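Local coordinates for protein MHC class I antigen (Ctenopharyngodon idella, PDB 5H5Z) that probably presents peptides to T cells as the heavy chain of a bony fish MHC class I molecule, in complex with beta-2-microglobulin, at residues K45-W48 with I49-N52; Q135-I138 with T139-W143; L146-A149 with E150-G154. One frame throughout, in Å; residues are numbered along the deposited sequence.

Contact 1 (K45-W48 with I49-N52); sequences KTEW and IRQN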
ATOM      1  N   LYS A  45       1.648   6.919 -14.341  1.00 23.62           N
ATOM      2  CA  LYS A  45       1.654   7.473 -12.991  1.00 23.76           C
ATOM      3  C   LYS A  45       3.050   7.815 -12.456  1.00 23.40           C
ATOM      4  O   LYS A  45       3.169   8.275 -11.332  1.00 28.30           O
ATOM      5  CB  LYS A  45       0.917   6.542 -12.018  1.00 22.95           C
ATOM      6  CG  LYS A  45      -0.577   6.361 -12.290  1.00 23.55           C
ATOM      7  CD  LYS A  45      -1.393   7.647 -12.151  1.00 24.50           C
ATOM      8  CE  LYS A  45      -1.392   8.178 -10.721  1.00 29.34           C
ATOM      9  NZ  LYS A  45      -2.314   9.334 -10.545  1.00 32.76           N
ATOM     10  N   THR A  46       4.098   7.587 -13.246  1.00 24.30           N
ATOM     11  CA  THR A  46       5.462   7.995 -12.859  1.00 27.65           C
ATOM     12  C   THR A  46       6.158   8.734 -13.995  1.00 25.84           C
ATOM     13  O   THR A  46       5.815   8.546 -15.164  1.00 26.67           O
ATOM     14  CB  THR A  46       6.362   6.803 -12.466  1.00 28.63           C
ATOM     15  OG1 THR A  46       6.542   5.942 -13.598  1.00 28.81           O
ATOM     16  CG2 THR A  46       5.771   6.012 -11.326  1.00 28.90           C
ATOM     17  N   GLU A  47       7.142   9.563 -13.651  1.00 25.69           N
ATOM     18  CA  GLU A  47       7.954  10.244 -14.662  1.00 26.87           C
ATOM     19  C   GLU A  47       8.728   9.259 -15.537  1.00 25.40           C
ATOM     20  O   GLU A  47       8.870   9.480 -16.741  1.00 28.93           O
ATOM     21  CB  GLU A  47       8.904  11.254 -14.017  1.00 32.45           C
ATOM     22  CG  GLU A  47       8.208  12.476 -13.433  1.00 40.33           C
ATOM     23  CD  GLU A  47       8.064  13.626 -14.418  1.00 52.95           C
ATOM     24  OE1 GLU A  47       7.463  13.424 -15.497  1.00 68.05           O
ATOM     25  OE2 GLU A  47       8.539  14.741 -14.099  1.00 51.69           O
ATOM     26  N   TRP A  48       9.208   8.163 -14.950  1.00 27.12           N
ATOM     27  CA  TRP A  48      10.020   7.217 -15.729  1.00 27.62           C
ATOM     28  C   TRP A  48       9.243   6.474 -16.818  1.00 25.71           C
ATOM     29  O   TRP A  48       9.813   6.169 -17.864  1.00 26.66           O
ATOM     30  CB  TRP A  48      10.850   6.271 -14.849  1.00 28.81           C
ATOM     31  CG  TRP A  48      10.078   5.417 -13.885  1.00 25.85           C
ATOM     32  CD1 TRP A  48       9.923   5.633 -12.541  1.00 28.96           C
ATOM     33  CD2 TRP A  48       9.395   4.193 -14.175  1.00 24.12           C
ATOM     34  NE1 TRP A  48       9.170   4.628 -11.981  1.00 26.69           N
ATOM     35  CE2 TRP A  48       8.826   3.734 -12.963  1.00 25.27           C
ATOM     36  CE3 TRP A  48       9.183   3.448 -15.348  1.00 23.17           C
ATOM     37  CZ2 TRP A  48       8.074   2.554 -12.887  1.00 24.19           C
ATOM     38  CZ3 TRP A  48       8.435   2.276 -15.271  1.00 22.72           C
ATOM     39  CH2 TRP A  48       7.885   1.843 -14.043  1.00 22.11           C
ATOM     40  N   ILE A  49       7.961   6.178 -16.585  1.00 24.41           N
ATOM     41  CA  ILE A  49       7.137   5.572 -17.636  1.00 23.50           C
ATOM     42  C   ILE A  49       6.732   6.608 -18.693  1.00 24.92           C
ATOM     43  O   ILE A  49       6.704   6.291 -19.885  1.00 28.10           O
ATOM     44  CB  ILE A  49       5.934   4.737 -17.095  1.00 21.73           C
ATOM     45  CG1 ILE A  49       5.318   3.873 -18.203  1.00 21.91           C
ATOM     46  CG2 ILE A  49       4.867   5.603 -16.430  1.00 22.87           C
ATOM     47  CD1 ILE A  49       6.182   2.705 -18.635  1.00 23.73           C
ATOM     48  N   ARG A  50       6.457   7.841 -18.256  1.00 25.80           N
ATOM     49  CA  ARG A  50       6.111   8.948 -19.161  1.00 30.50           C
ATOM     50  C   ARG A  50       7.226   9.245 -20.158  1.00 29.90           C
ATOM     51  O   ARG A  50       6.966   9.523 -21.329  1.00 38.11           O
ATOM     52  CB  ARG A  50       5.795  10.232 -18.384  1.00 33.41           C
ATOM     53  CG  ARG A  50       4.490  10.218 -17.609  1.00 37.00           C
ATOM     54  CD  ARG A  50       4.197  11.581 -17.005  1.00 46.97           C
ATOM     55  NE  ARG A  50       3.014  11.550 -16.146  1.00 51.16           N
ATOM     56  CZ  ARG A  50       3.040  11.443 -14.817  1.00 50.20           C
ATOM     57  NH1 ARG A  50       4.197  11.368 -14.168  1.00 44.03           N
ATOM     58  NH2 ARG A  50       1.901  11.421 -14.133  1.00 51.68           N
ATOM     59  N   GLN A  51       8.466   9.186 -19.684  1.00 30.74           N
ATOM     60  CA  GLN A  51       9.623   9.554 -20.499  1.00 31.66           C
ATOM     61  C   GLN A  51      10.012   8.465 -21.496  1.00 32.63           C
ATOM     62  O   GLN A  51      10.783   8.713 -22.430  1.00 32.80           O
ATOM     63  CB  GLN A  51      10.811   9.890 -19.599  1.00 37.49           C
ATOM     64  CG  GLN A  51      10.659  11.202 -18.843  1.00 40.25           C
ATOM     65  CD  GLN A  51      11.908  11.599 -18.080  1.00 47.82           C
ATOM     66  OE1 GLN A  51      12.589  10.760 -17.488  1.00 54.15           O
ATOM     67  NE2 GLN A  51      12.208  12.890 -18.080  1.00 54.52           N
ATOM     68  N   ASN A  52       9.466   7.266 -21.308  1.00 26.20           N
ATOM     69  CA  ASN A  52       9.948   6.091 -22.027  1.00 26.69           C
ATOM     70  C   ASN A  52       8.916   5.314 -22.838  1.00 26.84           C
ATOM     71  O   ASN A  52       9.280   4.474 -23.660  1.00 30.83           O
ATOM     72  CB  ASN A  52      10.693   5.173 -21.068  1.00 28.05           C
ATOM     73  CG  ASN A  52      12.037   5.735 -20.670  1.00 30.07           C
ATOM     74  OD1 ASN A  52      12.974   5.742 -21.470  1.00 32.42           O
ATOM     75  ND2 ASN A  52      12.139   6.222 -19.436  1.00 27.80           N
TER

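Contact 2 (Q135-I138 with T139-W143); sequences QAVI and TKHKW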
ATOM      1  N   GLN A 135     -17.558 -23.784  -5.211  1.00 44.76           N
ATOM      2  CA  GLN A 135     -17.970 -22.821  -6.237  1.00 42.57           C
ATOM      3  C   GLN A 135     -16.862 -22.566  -7.252  1.00 36.61           C
ATOM      4  O   GLN A 135     -17.136 -22.301  -8.423  1.00 43.18           O
ATOM      5  CB  GLN A 135     -18.399 -21.490  -5.606  1.00 46.43           C
ATOM      6  CG  GLN A 135     -19.691 -21.539  -4.804  1.00 52.16           C
ATOM      7  CD  GLN A 135     -19.496 -21.999  -3.366  1.00 55.10           C
ATOM      8  OE1 GLN A 135     -18.397 -22.384  -2.954  1.00 61.93           O
ATOM      9  NE2 GLN A 135     -20.575 -21.962  -2.594  1.00 59.74           N
ATOM     10  N   ALA A 136     -15.611 -22.649  -6.803  1.00 32.04           N
ATOM     11  CA  ALA A 136     -14.464 -22.417  -7.680  1.00 26.33           C
ATOM     12  C   ALA A 136     -14.088 -23.622  -8.541  1.00 26.41           C
ATOM     13  O   ALA A 136     -13.383 -23.475  -9.542  1.00 26.86           O
ATOM     14  CB  ALA A 136     -13.264 -21.944  -6.871  1.00 24.45           C
ATOM     15  N   VAL A 137     -14.559 -24.809  -8.158  1.00 27.67           N
ATOM     16  CA  VAL A 137     -14.169 -26.055  -8.841  1.00 28.64           C
ATOM     17  C   VAL A 137     -14.622 -26.100 -10.309  1.00 28.28           C
ATOM     18  O   VAL A 137     -13.887 -26.584 -11.175  1.00 29.82           O
ATOM     19  CB  VAL A 137     -14.643 -27.309  -8.062  1.00 28.86           C
ATOM     20  CG1 VAL A 137     -14.253 -28.592  -8.785  1.00 28.17           C
ATOM     21  CG2 VAL A 137     -14.053 -27.310  -6.659  1.00 29.34           C
ATOM     22  N   ILE A 138     -15.819 -25.587 -10.587  1.00 27.35           N
ATOM     23  CA  ILE A 138     -16.304 -25.484 -11.970  1.00 29.26           C
ATOM     24  C   ILE A 138     -15.334 -24.660 -12.825  1.00 29.16           C
ATOM     25  O   ILE A 138     -15.028 -25.033 -13.961  1.00 27.92           O
ATOM     26  CB  ILE A 138     -17.727 -24.894 -12.036  1.00 32.40           C
ATOM     27  CG1 ILE A 138     -18.721 -25.836 -11.348  1.00 35.80           C
ATOM     28  CG2 ILE A 138     -18.144 -24.631 -13.481  1.00 32.88           C
ATOM     29  CD1 ILE A 138     -20.055 -25.199 -11.029  1.00 41.65           C
ATOM     30  N   THR A 139     -14.845 -23.556 -12.266  1.00 29.24           N
ATOM     31  CA  THR A 139     -13.857 -22.693 -12.933  1.00 27.39           C
ATOM     32  C   THR A 139     -12.531 -23.429 -13.149  1.00 27.95           C
ATOM     33  O   THR A 139     -11.951 -23.367 -14.238  1.00 27.41           O
ATOM     34  CB  THR A 139     -13.648 -21.380 -12.149  1.00 29.32           C
ATOM     35  OG1 THR A 139     -14.863 -20.619 -12.176  1.00 30.87           O
ATOM     36  CG2 THR A 139     -12.505 -20.537 -12.742  1.00 25.24           C
ATOM     37  N   LYS A 140     -12.068 -24.129 -12.114  1.00 26.95           N
ATOM     38  CA  LYS A 140     -10.874 -24.972 -12.203  1.00 27.12           C
ATOM     39  C   LYS A 140     -10.912 -25.901 -13.429  1.00 25.89           C
ATOM     40  O   LYS A 140      -9.965 -25.934 -14.222  1.00 26.28           O
ATOM     41  CB  LYS A 140     -10.711 -25.775 -10.906  1.00 26.83           C
ATOM     42  CG  LYS A 140      -9.680 -26.893 -10.949  1.00 30.08           C
ATOM     43  CD  LYS A 140      -9.701 -27.701  -9.656  1.00 31.97           C
ATOM     44  CE  LYS A 140      -8.720 -28.865  -9.697  1.00 33.60           C
ATOM     45  NZ  LYS A 140      -7.304 -28.417  -9.844  1.00 34.29           N
ATOM     46  N   HIS A 141     -12.008 -26.643 -13.589  1.00 26.19           N
ATOM     47  CA  HIS A 141     -12.137 -27.578 -14.715  1.00 26.13           C
ATOM     48  C   HIS A 141     -12.204 -26.875 -16.072  1.00 27.59           C
ATOM     49  O   HIS A 141     -11.573 -27.317 -17.034  1.00 30.13           O
ATOM     50  CB  HIS A 141     -13.349 -28.499 -14.538  1.00 26.97           C
ATOM     51  CG  HIS A 141     -13.253 -29.410 -13.353  1.00 30.51           C
ATOM     52  ND1 HIS A 141     -12.097 -30.085 -13.020  1.00 31.03           N
ATOM     53  CD2 HIS A 141     -14.179 -29.773 -12.433  1.00 31.60           C
ATOM     54  CE1 HIS A 141     -12.312 -30.814 -11.940  1.00 31.20           C
ATOM     55  NE2 HIS A 141     -13.568 -30.645 -11.566  1.00 31.91           N
ATOM     56  N   LYS A 142     -12.964 -25.783 -16.138  1.00 28.33           N
ATOM     57  CA  LYS A 142     -13.076 -24.993 -17.361  1.00 30.39           C
ATOM     58  C   LYS A 142     -11.713 -24.454 -17.777  1.00 31.35           C
ATOM     59  O   LYS A 142     -11.324 -24.564 -18.942  1.00 33.03           O
ATOM     60  CB  LYS A 142     -14.058 -23.831 -17.172  1.00 35.54           C
ATOM     61  CG  LYS A 142     -14.223 -22.963 -18.413  1.00 40.51           C
ATOM     62  CD  LYS A 142     -14.895 -21.640 -18.086  1.00 44.94           C
ATOM     63  CE  LYS A 142     -14.835 -20.702 -19.279  1.00 46.98           C
ATOM     64  NZ  LYS A 142     -15.794 -19.575 -19.135  1.00 46.91           N
ATOM     65  N   TRP A 143     -10.991 -23.881 -16.817  1.00 27.39           N
ATOM     66  CA  TRP A 143      -9.695 -23.265 -17.111  1.00 27.27           C
ATOM     67  C   TRP A 143      -8.623 -24.283 -17.483  1.00 28.56           C
ATOM     68  O   TRP A 143      -7.779 -24.017 -18.343  1.00 31.50           O
ATOM     69  CB  TRP A 143      -9.264 -22.375 -15.950  1.00 26.07           C
ATOM     70  CG  TRP A 143      -9.957 -21.045 -15.980  1.00 24.23           C
ATOM     71  CD1 TRP A 143     -11.016 -20.688 -16.774  1.00 28.53           C
ATOM     72  CD2 TRP A 143      -9.659 -19.903 -15.176  1.00 23.04           C
ATOM     73  NE1 TRP A 143     -11.384 -19.392 -16.522  1.00 28.79           N
ATOM     74  CE2 TRP A 143     -10.568 -18.884 -15.544  1.00 26.64           C
ATOM     75  CE3 TRP A 143      -8.704 -19.633 -14.188  1.00 25.48           C
ATOM     76  CZ2 TRP A 143     -10.553 -17.618 -14.960  1.00 24.93           C
ATOM     77  CZ3 TRP A 143      -8.697 -18.376 -13.596  1.00 25.08           C
ATOM     78  CH2 TRP A 143      -9.616 -17.384 -13.985  1.00 24.83           C
TER

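Contact 3 (L146-A149 with E150-G154); sequences LAVA and EQNKG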
ATOM      1  N   LEU A 146      -9.197 -25.142 -21.047  1.00 31.63           N
ATOM      2  CA  LEU A 146      -8.840 -24.035 -21.941  1.00 28.63           C
ATOM      3  C   LEU A 146      -7.352 -23.658 -21.903  1.00 29.91           C
ATOM      4  O   LEU A 146      -6.940 -22.693 -22.556  1.00 30.31           O
ATOM      5  CB  LEU A 146      -9.721 -22.808 -21.663  1.00 27.53           C
ATOM      6  CG  LEU A 146     -11.215 -22.941 -21.992  1.00 30.17           C
ATOM      7  CD1 LEU A 146     -11.998 -21.791 -21.384  1.00 32.81           C
ATOM      8  CD2 LEU A 146     -11.475 -23.034 -23.492  1.00 32.94           C
ATOM      9  N   ALA A 147      -6.563 -24.430 -21.152  1.00 26.80           N
ATOM     10  CA  ALA A 147      -5.109 -24.229 -21.002  1.00 27.88           C
ATOM     11  C   ALA A 147      -4.716 -22.858 -20.436  1.00 27.25           C
ATOM     12  O   ALA A 147      -3.642 -22.316 -20.758  1.00 29.11           O
ATOM     13  CB  ALA A 147      -4.377 -24.515 -22.311  1.00 28.34           C
ATOM     14  N   VAL A 148      -5.576 -22.324 -19.569  1.00 29.59           N
ATOM     15  CA  VAL A 148      -5.384 -21.003 -18.964  1.00 28.65           C
ATOM     16  C   VAL A 148      -4.095 -20.935 -18.138  1.00 26.39           C
ATOM     17  O   VAL A 148      -3.381 -19.933 -18.197  1.00 25.93           O
ATOM     18  CB  VAL A 148      -6.605 -20.578 -18.106  1.00 28.72           C
ATOM     19  CG1 VAL A 148      -6.338 -19.262 -17.385  1.00 25.83           C
ATOM     20  CG2 VAL A 148      -7.847 -20.450 -18.977  1.00 27.79           C
ATOM     21  N   ALA A 149      -3.803 -21.996 -17.384  1.00 25.42           N
ATOM     22  CA  ALA A 149      -2.568 -22.075 -16.588  1.00 25.50           C
ATOM     23  C   ALA A 149      -1.326 -21.945 -17.462  1.00 24.97           C
ATOM     24  O   ALA A 149      -0.375 -21.230 -17.124  1.00 22.97           O
ATOM     25  CB  ALA A 149      -2.520 -23.377 -15.806  1.00 27.60           C
ATOM     26  N   GLU A 150      -1.341 -22.640 -18.595  1.00 26.83           N
ATOM     27  CA  GLU A 150      -0.231 -22.571 -19.538  1.00 27.42           C
ATOM     28  C   GLU A 150      -0.008 -21.147 -20.052  1.00 24.61           C
ATOM     29  O   GLU A 150       1.138 -20.677 -20.101  1.00 26.45           O
ATOM     30  CB  GLU A 150      -0.446 -23.550 -20.700  1.00 27.53           C
ATOM     31  CG  GLU A 150      -0.209 -25.018 -20.353  1.00 31.81           C
ATOM     32  CD  GLU A 150      -1.402 -25.701 -19.696  1.00 34.72           C
ATOM     33  OE1 GLU A 150      -2.371 -25.013 -19.303  1.00 35.82           O
ATOM     34  OE2 GLU A 150      -1.371 -26.944 -19.571  1.00 39.39           O
ATOM     35  N   GLN A 151      -1.095 -20.466 -20.425  1.00 23.88           N
ATOM     36  CA  GLN A 151      -1.008 -19.101 -20.952  1.00 22.76           C
ATOM     37  C   GLN A 151      -0.439 -18.177 -19.888  1.00 22.91           C
ATOM     38  O   GLN A 151       0.477 -17.392 -20.155  1.00 21.31           O
ATOM     39  CB  GLN A 151      -2.376 -18.592 -21.417  1.00 25.70           C
ATOM     40  CG  GLN A 151      -2.328 -17.355 -22.319  1.00 27.45           C
ATOM     41  CD  GLN A 151      -2.074 -16.047 -21.583  1.00 27.84           C
ATOM     42  OE1 GLN A 151      -1.425 -15.139 -22.117  1.00 29.81           O
ATOM     43  NE2 GLN A 151      -2.585 -15.937 -20.358  1.00 26.21           N
ATOM     44  N   ASN A 152      -1.000 -18.288 -18.685  1.00 22.56           N
ATOM     45  CA  ASN A 152      -0.610 -17.466 -17.552  1.00 20.53           C
ATOM     46  C   ASN A 152       0.852 -17.681 -17.166  1.00 20.62           C
ATOM     47  O   ASN A 152       1.576 -16.714 -16.944  1.00 23.80           O
ATOM     48  CB  ASN A 152      -1.521 -17.757 -16.353  1.00 21.58           C
ATOM     49  CG  ASN A 152      -2.906 -17.135 -16.483  1.00 21.74           C
ATOM     50  OD1 ASN A 152      -3.678 -17.179 -15.536  1.00 22.68           O
ATOM     51  ND2 ASN A 152      -3.223 -16.548 -17.640  1.00 21.11           N
ATOM     52  N   LYS A 153       1.279 -18.942 -17.091  1.00 20.08           N
ATOM     53  CA  LYS A 153       2.692 -19.282 -16.868  1.00 20.71           C
ATOM     54  C   LYS A 153       3.600 -18.683 -17.946  1.00 22.04           C
ATOM     55  O   LYS A 153       4.659 -18.123 -17.630  1.00 21.75           O
ATOM     56  CB  LYS A 153       2.874 -20.802 -16.779  1.00 24.80           C
ATOM     57  CG  LYS A 153       4.314 -21.279 -16.637  1.00 28.75           C
ATOM     58  CD  LYS A 153       4.396 -22.788 -16.811  1.00 35.52           C
ATOM     59  CE  LYS A 153       5.830 -23.294 -16.843  1.00 41.29           C
ATOM     60  NZ  LYS A 153       6.462 -23.282 -15.494  1.00 39.64           N
ATOM     61  N   GLY A 154       3.187 -18.798 -19.211  1.00 20.82           N
ATOM     62  CA  GLY A 154       3.924 -18.184 -20.317  1.00 21.20           C
ATOM     63  C   GLY A 154       4.097 -16.688 -20.123  1.00 21.89           C
ATOM     64  O   GLY A 154       5.203 -16.152 -20.269  1.00 23.75           O
TER

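Contact 1 (K45-W48 with I49-N52)
T46 holds the start of the short helix 47-50 with both of its oxygens. Its hydroxyl OG1 accepts a weak N-cap bond from I49 N at 3.3 Å, and its carbonyl O takes the first helical bond, from R50 N at 3.2 Å. With chi1 at 63° the hydroxyl stands over the helix start, within reach of I49 N. There it has a second neighbour: the W48 indole, with OG1 3.2 Å above the ring plane over its centre. I49 fills the angle beside them, CG2 packed against T46 OG1 and O, CB 3.9 Å from W48 CE3.

At the far end of the turn N52 folds back, and its ND2 gives a nearly straight bond (174°) to W48 O at 2.8 Å. That oxygen lies in the plane of the N52 amide, and the donor lies in the plane of the W48 carbonyl. On the exposed flank the R50 chain runs extended past T46 O, with one guanidinium face over T46 N; E47 OE1 stays 4.1 Å from R50 NH1, too far for a salt bridge.

Further out, F32 of strand 30-36 meets the W48 ring, while Y167 and Y170 of helix 148-170 touch I49, W48 and N52. This is a short N-capped helix, leading from edge strand 43-44 of the class I platform towards helix 55-82.

Contact 2 (Q135-I138 with T139-W143)
K140, H141 and K142 each return a backbone N-H to the residue four before it: K140 N to A136 O at 3.0 Å, H141 N to V137 O and K142 N to I138 O both at 3.1 Å, regular alpha-helical bonds close to straight.

Across the outer surface the side chains that meet are V137 and H141, side by side and pointing the same way. Methyl CG1 of V137 stands anti to its backbone N (chi1 179°), which carries it forward along the helix to H141 NE2 at 3.5 Å; the CD2 side of the imidazole also passes V137 O at 3.4 Å. K140 uses its CB against V137 O, then its chain leads away to where NZ bonds W129 O and forms a salt bridge with E144.

The inward surface is built differently. T139 CB rests 3.4 Å from A136 O, and its methyl CG2 sits 3.7 Å above the plane of the W143 indole, over the ring centre, so one turn of helix covers one face of the tryptophan. T139 OG1, which also receives R82 NH1, and W143 NE1 both bond the backbone of the bound peptide, and the W143 ring packs edge-to-face with those of W129 and Y112. K142 sends out an extended chain whose NZ bonds the peptide backbone through both charge and hydrogen bonding. Threonine, lysine and tryptophan, spaced along helix 134-145, line one helical wall of the MHC class I peptide-binding groove, probably where the peptide's C-terminus is held, as in other class I molecules.

Contact 3 (L146-A149 with E150-G154)
V148 and N152 form the close-packed side of this first turn of helix 148-170. They lie side by side, pointing the same way, with V148 CG1 3.9 Å from N152 OD1. N152 CG is anti to its own carbonyl carbon (chi1 -76°), which brings the amide back along the helix until CG is 3.3 Å from V148 O. That oxygen is gripped by N152 N at 2.9 Å, just as A149 O takes K153 N at 2.8 Å. W129 packs against V148, A149 and N152, and V148 and N152 also touch side chains of the bound peptide.

A147 makes the joint between two helices: with positive phi it closes helix 134-145 in a Schellman motif, and it is also the N-cap residue of helix 148-170, its O accepting from Q151 N at 3.2 Å, at the kink of the alpha-2 helix in the class I fold.

The flank carrying E150 is looser and exposed. E150 bends at chi2 (83°), curling its carboxylate back until OE1 lies 3.3 Å from A147 O, two acceptors that cannot bond each other. Of the K153 side chain, CB meets A149 O, while NZ forms a salt bridge with E157 and a hydrogen bond to K124 O.

All three contacts belong to the peptide-binding platform, and each has a buried and an exposed side. Contacts 2 and 3 hold consecutive helices of one groove wall, their centres about 14 Å apart; a probable hydrogen bond from V148 N to W143 O (3.0 Å) joins them, and W129 packs against both. Contact 1 is remote, its centre about 39 Å from that of contact 2 and 30 Å from that of contact 3, beside the sheet edge. Chemistry follows place: in contact 1 the T46 hydroxyl and the N52 amide bond back to its own backbone, in contact 2 T139, K142 and W143 bond the peptide backbone, whereas contact 3 touches peptide side chains through packing.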